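Local structure of sucrose 6(F)-phosphate phosphorylase (Thermoanaerobacterium thermosaccharolyticum DSM 571, 6S9V) at residues E289-Y292 with H293-N297; T278-Y281 with T282-K286; P316-D319 with G320-D323. The protein is a phosphorylase whose catalytic domain is a closed eight-stranded parallel barrel of the alpha-amylase (TIM-barrel) type. All blocks are in the same frame, centred on the assembly; numbering follows the deposited sequence.

Contact 1 (E289-Y292 with H293-N297); sequences EMLY and HYLKN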
loop_
_atom_site.group_PDB
_atom_site.type_symbol
_atom_site.label_atom_id
_atom_site.label_comp_id
_atom_site.label_asym_id
_atom_site.label_seq_id
_atom_site.Cartn_x
_atom_site.Cartn_y
_atom_site.Cartn_z
ATOM N N GLU A 289 22.770 -7.352 -8.838
ATOM C CA GLU A 289 22.538 -7.184 -10.273
ATOM C C GLU A 289 21.100 -6.779 -10.567
ATOM O O GLU A 289 20.852 -5.859 -11.360
ATOM C CB GLU A 289 22.887 -8.478 -11.016
ATOM C CG GLU A 289 24.375 -8.778 -11.069
ATOM C CD GLU A 289 24.768 -9.738 -12.190
ATOM O OE1 GLU A 289 24.167 -9.683 -13.285
ATOM O OE2 GLU A 289 25.688 -10.552 -11.968
ATOM N N MET A 290 20.137 -7.457 -9.950
ATOM C CA MET A 290 18.736 -7.103 -10.158
ATOM C C MET A 290 18.432 -5.717 -9.608
ATOM O O MET A 290 17.730 -4.926 -10.248
ATOM C CB MET A 290 17.839 -8.139 -9.491
ATOM C CG MET A 290 16.363 -7.966 -9.774
ATOM S SD MET A 290 15.357 -9.170 -8.889
ATOM C CE MET A 290 13.713 -8.671 -9.413
ATOM N N LEU A 291 18.946 -5.409 -8.417
ATOM C CA LEU A 291 18.722 -4.098 -7.817
ATOM C C LEU A 291 19.305 -2.995 -8.687
ATOM O O LEU A 291 18.657 -1.970 -8.935
ATOM C CB LEU A 291 19.337 -4.058 -6.420
ATOM C CG LEU A 291 19.331 -2.702 -5.707
ATOM C CD1 LEU A 291 17.910 -2.259 -5.401
ATOM C CD2 LEU A 291 20.172 -2.789 -4.431
ATOM N N TYR A 292 20.544 -3.179 -9.147
ATOM C CA TYR A 292 21.169 -2.157 -9.974
ATOM C C TYR A 292 20.416 -1.979 -11.283
ATOM O O TYR A 292 20.226 -0.848 -11.747
ATOM C CB TYR A 292 22.634 -2.507 -10.211
ATOM C CG TYR A 292 23.547 -1.815 -9.216
ATOM C CD1 TYR A 292 23.258 -1.835 -7.855
ATOM C CD2 TYR A 292 24.678 -1.131 -9.638
ATOM C CE1 TYR A 292 24.078 -1.201 -6.935
ATOM C CE2 TYR A 292 25.510 -0.498 -8.730
ATOM C CZ TYR A 292 25.199 -0.531 -7.379
ATOM O OH TYR A 292 26.014 0.102 -6.473
ATOM N N HIS A 293 19.972 -3.078 -11.898
ATOM C CA HIS A 293 19.187 -2.951 -13.120
ATOM C C HIS A 293 17.900 -2.180 -12.867
ATOM O O HIS A 293 17.479 -1.368 -13.701
ATOM C CB HIS A 293 18.855 -4.326 -13.697
ATOM C CG HIS A 293 18.147 -4.263 -15.014
ATOM N ND1 HIS A 293 18.751 -3.792 -16.161
ATOM C CD2 HIS A 293 16.881 -4.589 -15.364
ATOM C CE1 HIS A 293 17.892 -3.845 -17.163
ATOM N NE2 HIS A 293 16.749 -4.323 -16.705
ATOM N N TYR A 294 17.267 -2.408 -11.713
ATOM C CA TYR A 294 16.013 -1.730 -11.395
ATOM C C TYR A 294 16.239 -0.249 -11.096
ATOM O O TYR A 294 15.491 0.615 -11.574
ATOM C CB TYR A 294 15.325 -2.432 -10.217
ATOM C CG TYR A 294 13.993 -1.818 -9.847
ATOM C CD1 TYR A 294 13.059 -1.522 -10.832
ATOM C CD2 TYR A 294 13.663 -1.543 -8.525
ATOM C CE1 TYR A 294 11.845 -0.962 -10.518
ATOM C CE2 TYR A 294 12.436 -0.982 -8.195
ATOM C CZ TYR A 294 11.535 -0.693 -9.205
ATOM O OH TYR A 294 10.316 -0.128 -8.920
ATOM N N LEU A 295 17.262 0.064 -10.293
ATOM C CA LEU A 295 17.526 1.450 -9.930
ATOM C C LEU A 295 17.804 2.312 -11.153
ATOM O O LEU A 295 17.458 3.499 -11.160
ATOM C CB LEU A 295 18.698 1.527 -8.958
ATOM C CG LEU A 295 18.443 0.974 -7.560
ATOM C CD1 LEU A 295 19.716 1.079 -6.719
ATOM C CD2 LEU A 295 17.306 1.708 -6.883
ATOM N N LYS A 296 18.413 1.732 -12.188
ATOM C CA LYS A 296 18.751 2.448 -13.411
ATOM C C LYS A 296 17.572 2.578 -14.368
ATOM O O LYS A 296 17.660 3.345 -15.328
ATOM C CB LYS A 296 19.901 1.730 -14.132
ATOM C CG LYS A 296 21.226 1.725 -13.370
ATOM C CD LYS A 296 22.301 0.890 -14.085
ATOM C CE LYS A 296 23.614 0.866 -13.298
ATOM N NZ LYS A 296 24.680 0.065 -13.979
ATOM N N ASN A 297 16.470 1.865 -14.119
ATOM C CA ASN A 297 15.355 1.794 -15.052
ATOM C C ASN A 297 14.034 1.793 -14.281
ATOM O O ASN A 297 13.262 0.837 -14.306
ATOM C CB ASN A 297 15.442 0.542 -15.924
ATOM C CG ASN A 297 16.685 0.507 -16.781
ATOM O OD1 ASN A 297 16.726 1.108 -17.851
ATOM N ND2 ASN A 297 17.711 -0.197 -16.313
#
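Leu295 N donates to Leu291 O at 2.8 Å in the short helix 289-295. The same i to i-4 pairing takes His293 N to Glu289 O, Tyr294 N to Met290 O (2.9 Å) and Lys296 N to Tyr292 O (3.2 Å), while Glu289 N bonds to Ser287 OG. Asn297 continues the bonding from the loop side: its N reaches Tyr294 O, its O accepts from Tyr261 OH, and its ND2 gives a nearly straight bond to His293 O (2.9 Å, 173°), lying in the plane of that carbonyl. The amide nitrogen thereby also comes over one face of the His293 ring, toward its rim. Among the side chains, Leu291 CD1 meets Leu295 CG at 3.9 Å, while Lys296 CG lies 3.2 Å from Tyr292 O and its extended chain carries CE obliquely to the Tyr292 ring. Both tyrosine hydroxyls find partners elsewhere, Tyr292 OH at Glu457 O and Arg465 N, Tyr294 OH at Asp272 OD1. Leu291, Tyr292 and Leu295 pack on strand 463-470 of the C-terminal antiparallel sheet, Tyr292 and Leu295 also on strand 453-456, whereas Met290 and Leu291 meet helix 275-285.

Contact 2 (T278-Y281 with T282-K286); sequences TVLY and TLINK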
loop_
_atom_site.group_PDB
_atom_site.type_symbol
_atom_site.label_atom_id
_atom_site.label_comp_id
_atom_site.label_asym_id
_atom_site.label_seq_id
_atom_site.Cartn_x
_atom_site.Cartn_y
_atom_site.Cartn_z
ATOM N N THR A 278 12.755 -7.322 -4.896
ATOM C CA THR A 278 14.109 -7.096 -5.394
ATOM C C THR A 278 15.115 -7.026 -4.253
ATOM O O THR A 278 16.217 -7.579 -4.351
ATOM C CB THR A 278 14.137 -5.812 -6.234
ATOM O OG1 THR A 278 13.293 -5.983 -7.379
ATOM C CG2 THR A 278 15.551 -5.486 -6.696
ATOM N N VAL A 279 14.752 -6.367 -3.153
ATOM C CA VAL A 279 15.661 -6.283 -2.017
ATOM C C VAL A 279 15.824 -7.645 -1.355
ATOM O O VAL A 279 16.934 -8.031 -0.969
ATOM C CB VAL A 279 15.178 -5.208 -1.029
ATOM C CG1 VAL A 279 15.935 -5.312 0.288
ATOM C CG2 VAL A 279 15.373 -3.812 -1.640
ATOM N N LEU A 280 14.737 -8.412 -1.239
ATOM C CA LEU A 280 14.853 -9.765 -0.687
ATOM C C LEU A 280 15.836 -10.597 -1.500
ATOM O O LEU A 280 16.715 -11.272 -0.947
ATOM C CB LEU A 280 13.491 -10.456 -0.666
ATOM C CG LEU A 280 12.639 -10.421 0.599
ATOM C CD1 LEU A 280 11.373 -11.222 0.330
ATOM C CD2 LEU A 280 13.381 -10.968 1.812
ATOM N N TYR A 281 15.663 -10.600 -2.825
ATOM C CA TYR A 281 16.556 -11.359 -3.693
ATOM C C TYR A 281 17.994 -10.881 -3.557
ATOM O O TYR A 281 18.928 -11.695 -3.511
ATOM C CB TYR A 281 16.082 -11.245 -5.144
ATOM C CG TYR A 281 17.014 -11.893 -6.138
ATOM C CD1 TYR A 281 18.095 -11.194 -6.671
ATOM C CD2 TYR A 281 16.825 -13.206 -6.537
ATOM C CE1 TYR A 281 18.960 -11.791 -7.576
ATOM C CE2 TYR A 281 17.683 -13.811 -7.449
ATOM C CZ TYR A 281 18.748 -13.100 -7.959
ATOM O OH TYR A 281 19.598 -13.709 -8.856
ATOM N N THR A 282 18.188 -9.560 -3.502
ATOM C CA THR A 282 19.523 -8.991 -3.376
ATOM C C THR A 282 20.247 -9.547 -2.158
ATOM O O THR A 282 21.419 -9.939 -2.237
ATOM C CB THR A 282 19.418 -7.464 -3.265
ATOM O OG1 THR A 282 18.799 -6.921 -4.444
ATOM C CG2 THR A 282 20.776 -6.855 -3.064
ATOM N N LEU A 283 19.563 -9.570 -1.015
ATOM C CA LEU A 283 20.183 -9.970 0.242
ATOM C C LEU A 283 20.312 -11.482 0.355
ATOM O O LEU A 283 21.335 -11.981 0.844
ATOM C CB LEU A 283 19.375 -9.402 1.404
ATOM C CG LEU A 283 19.303 -7.875 1.382
ATOM C CD1 LEU A 283 18.239 -7.369 2.340
ATOM C CD2 LEU A 283 20.655 -7.282 1.729
ATOM N N ILE A 284 19.306 -12.230 -0.101
ATOM C CA ILE A 284 19.378 -13.687 -0.022
ATOM C C ILE A 284 20.502 -14.222 -0.903
ATOM O O ILE A 284 21.222 -15.154 -0.520
ATOM C CB ILE A 284 18.024 -14.318 -0.404
ATOM C CG1 ILE A 284 17.004 -14.103 0.717
ATOM C CG2 ILE A 284 18.196 -15.808 -0.718
ATOM C CD1 ILE A 284 15.580 -14.448 0.330
ATOM N N ASN A 285 20.672 -13.648 -2.095
ATOM C CA ASN A 285 21.635 -14.146 -3.071
ATOM C C ASN A 285 22.944 -13.366 -3.101
ATOM O O ASN A 285 23.848 -13.732 -3.856
ATOM C CB ASN A 285 20.994 -14.138 -4.461
ATOM C CG ASN A 285 19.803 -15.063 -4.550
ATOM O OD1 ASN A 285 18.698 -14.649 -4.892
ATOM N ND2 ASN A 285 20.025 -16.327 -4.247
ATOM N N LYS A 286 23.078 -12.324 -2.290
ATOM C CA LYS A 286 24.313 -11.553 -2.200
ATOM C C LYS A 286 24.744 -11.052 -3.574
ATOM O O LYS A 286 25.916 -11.137 -3.953
ATOM C CB LYS A 286 25.432 -12.372 -1.560
ATOM C CG LYS A 286 25.127 -12.845 -0.163
ATOM C CD LYS A 286 26.326 -13.564 0.431
ATOM C CE LYS A 286 25.997 -14.161 1.791
ATOM N NZ LYS A 286 25.672 -13.120 2.811
#
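The backbone from Thr278 is alpha-helical, each amide of residues 282-285 bonding to the carbonyl four places earlier, and Lys286 is the first residue to leave helical angles, with a phi of 55°. Thr278 O is gripped twice by the same residue: Thr282 N binds it at 2.9 Å and Thr282 OG1 donates to it at 2.7 Å. The two donors approach from opposite faces of the carbonyl plane, the hydroxyl standing 36° out of it. With OG1 beside its own backbone N (chi1 -61°), the hydroxyl of Thr282 is turned back toward the preceding helical turn, so that a buried polar group is satisfied within the helix itself. Thr278 OG1 does likewise one turn earlier, bonding to Ile274 O. Helix 275-285 follows strand 269-271, the sixth of the eight parallel barrel strands, and belongs to the connection that leads to the seventh, strand 302-304. On another side of the helix Val279 and Leu283 lie side by side and point the same way, meeting through Val279 CG1 and Leu283 CD1 at 3.7 Å. Leu280 and Ile284 make a looser apolar pair, CD2 of Leu280 to CD1 of Ile284 being 4.4 Å. Asn285 N bonds to Tyr281 O at 3.0 Å; the Asn285 amide lies near the Tyr281 ring, but its placement is doubtful. Leu280 and Ile284 touch helix 324-336, to which Tyr281 also turns, against Glu329 and Val330. Farther along, Lys286 NZ bonds to Leu481 O and Lys482 O, while Leu283 O accepts from Tyr484 OH.

Contact 3 (P316-D319 with G320-D323); sequences PDLD and GLID
Two overlapping beta turns shape the loop between strand 312-313 and helix 324-336: a type I turn from Pro316 to Asp319, then a type II turn from Leu318 to Leu321 with Asp319 and Gly320 at its corners. The second is closed by Leu321 N, which donates to Leu318 O at 2.9 Å from 39° above the carbonyl plane. Gly320 has a phi of 79°, a value glycine adopts readily and the one the third position of a type II turn requires. Ile322 N adds a second, weak bond to the same oxygen at 3.4 Å, so Leu318 O gathers two consecutive amides. In the first turn Asp319 N reaches Pro316 O at 2.9 Å. Ile322 holds CG1 between its backbone N and carbonyl carbon (chi1 61°), which swings CD1 back to within 3.7 Å of Leu318 CB; the two chains pass at a slant. Leu321 CB rests 3.4 Å from Leu318 O, and its CD1 comes to 4.3 Å from Leu318 CD1. The acidic groups are engaged outside the turns: Asp319 OD1 forms a salt bridge with Lys315 NZ, and Asp317 OD2 bonds to His254 ND1. Asp323 is the N-cap of helix 324-336, its OD1 accepting from Lys326 N. Leu318 and Leu321 lie against Ile274, just ahead of helix 275-285, while Leu318 and Ile322 both pack on Met290 of helix 289-295.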
loop_
_atom_site.group_PDB
_atom_site.type_symbol
_atom_site.label_atom_id
_atom_site.label_comp_id
_atom_site.label_asym_id
_atom_site.label_seq_id
_atom_site.Cartn_x
_atom_site.Cartn_y
_atom_site.Cartn_z
ATOM N N PRO A 316 1.296 -10.149 -10.429
ATOM C CA PRO A 316 1.942 -9.839 -11.711
ATOM C C PRO A 316 3.065 -8.809 -11.623
ATOM O O PRO A 316 3.670 -8.495 -12.653
ATOM C CB PRO A 316 0.781 -9.281 -12.543
ATOM C CG PRO A 316 -0.043 -8.543 -11.514
ATOM C CD PRO A 316 0.034 -9.398 -10.257
ATOM N N ASP A 317 3.342 -8.304 -10.416
ATOM C CA ASP A 317 4.189 -7.120 -10.265
ATOM C C ASP A 317 5.584 -7.329 -10.846
ATOM O O ASP A 317 6.204 -6.382 -11.360
ATOM C CB ASP A 317 4.285 -6.739 -8.789
ATOM C CG ASP A 317 2.921 -6.539 -8.151
ATOM O OD1 ASP A 317 2.147 -7.517 -8.098
ATOM O OD2 ASP A 317 2.622 -5.401 -7.725
ATOM N N LEU A 318 6.115 -8.543 -10.727
ATOM C CA LEU A 318 7.445 -8.880 -11.212
ATOM C C LEU A 318 7.417 -9.640 -12.538
ATOM O O LEU A 318 8.467 -10.122 -12.982
ATOM C CB LEU A 318 8.191 -9.707 -10.158
ATOM C CG LEU A 318 8.736 -9.006 -8.909
ATOM C CD1 LEU A 318 9.957 -8.171 -9.269
ATOM C CD2 LEU A 318 7.731 -8.142 -8.199
ATOM N N ASP A 319 6.253 -9.738 -13.188
ATOM C CA ASP A 319 6.159 -10.430 -14.471
ATOM C C ASP A 319 7.129 -9.822 -15.476
ATOM O O ASP A 319 7.182 -8.598 -15.641
ATOM C CB ASP A 319 4.741 -10.348 -15.038
ATOM C CG ASP A 319 3.762 -11.285 -14.350
ATOM O OD1 ASP A 319 4.158 -12.036 -13.438
ATOM O OD2 ASP A 319 2.574 -11.254 -14.735
ATOM N N GLY A 320 7.891 -10.681 -16.154
ATOM C CA GLY A 320 8.849 -10.233 -17.134
ATOM C C GLY A 320 10.145 -9.704 -16.565
ATOM O O GLY A 320 11.037 -9.337 -17.342
ATOM N N LEU A 321 10.269 -9.632 -15.236
ATOM C CA LEU A 321 11.476 -9.161 -14.579
ATOM C C LEU A 321 12.249 -10.266 -13.877
ATOM O O LEU A 321 13.444 -10.097 -13.630
ATOM C CB LEU A 321 11.137 -8.082 -13.539
ATOM C CG LEU A 321 10.300 -6.917 -14.072
ATOM C CD1 LEU A 321 10.028 -5.932 -12.949
ATOM C CD2 LEU A 321 10.977 -6.256 -15.240
ATOM N N ILE A 322 11.602 -11.387 -13.564
ATOM C CA ILE A 322 12.270 -12.532 -12.964
ATOM C C ILE A 322 11.644 -13.778 -13.565
ATOM O O ILE A 322 10.460 -13.788 -13.917
ATOM C CB ILE A 322 12.115 -12.573 -11.428
ATOM C CG1 ILE A 322 10.635 -12.674 -11.057
ATOM C CG2 ILE A 322 12.725 -11.343 -10.813
ATOM C CD1 ILE A 322 10.348 -12.638 -9.577
ATOM N N ASP A 323 12.443 -14.827 -13.692
ATOM C CA ASP A 323 11.912 -16.091 -14.178
ATOM C C ASP A 323 11.339 -16.896 -13.008
ATOM O O ASP A 323 11.523 -16.566 -11.832
ATOM C CB ASP A 323 12.976 -16.875 -14.946
ATOM C CG ASP A 323 14.136 -17.324 -14.079
ATOM O OD1 ASP A 323 14.089 -17.146 -12.845
ATOM O OD2 ASP A 323 15.104 -17.866 -14.655
#

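In the fold
Contacts 1 and 2 lie on the two successive helices between the sixth and seventh barrel strands; contact 3 shapes a later loop. Met290 is the residue shared by the three neighbourhoods, its CE also lying against Thr278 of contact 2. Leu291 packs on Thr278 and Thr282, whereas contacts 2 and 3 do not touch directly. All are partly buried, but contact 2 has no fully exposed residue, while among the residues that touch, Glu289, His293 and Lys296 of contact 1 and Gly320 of contact 3 are exposed. Chemistry follows place: i to i-4 amide bonds in the helices, supplemented by a threonine hydroxyl in one and the side chain of Asn297 in the other, against turn bonds and carboxylates bound to residues outside the turns in the loop.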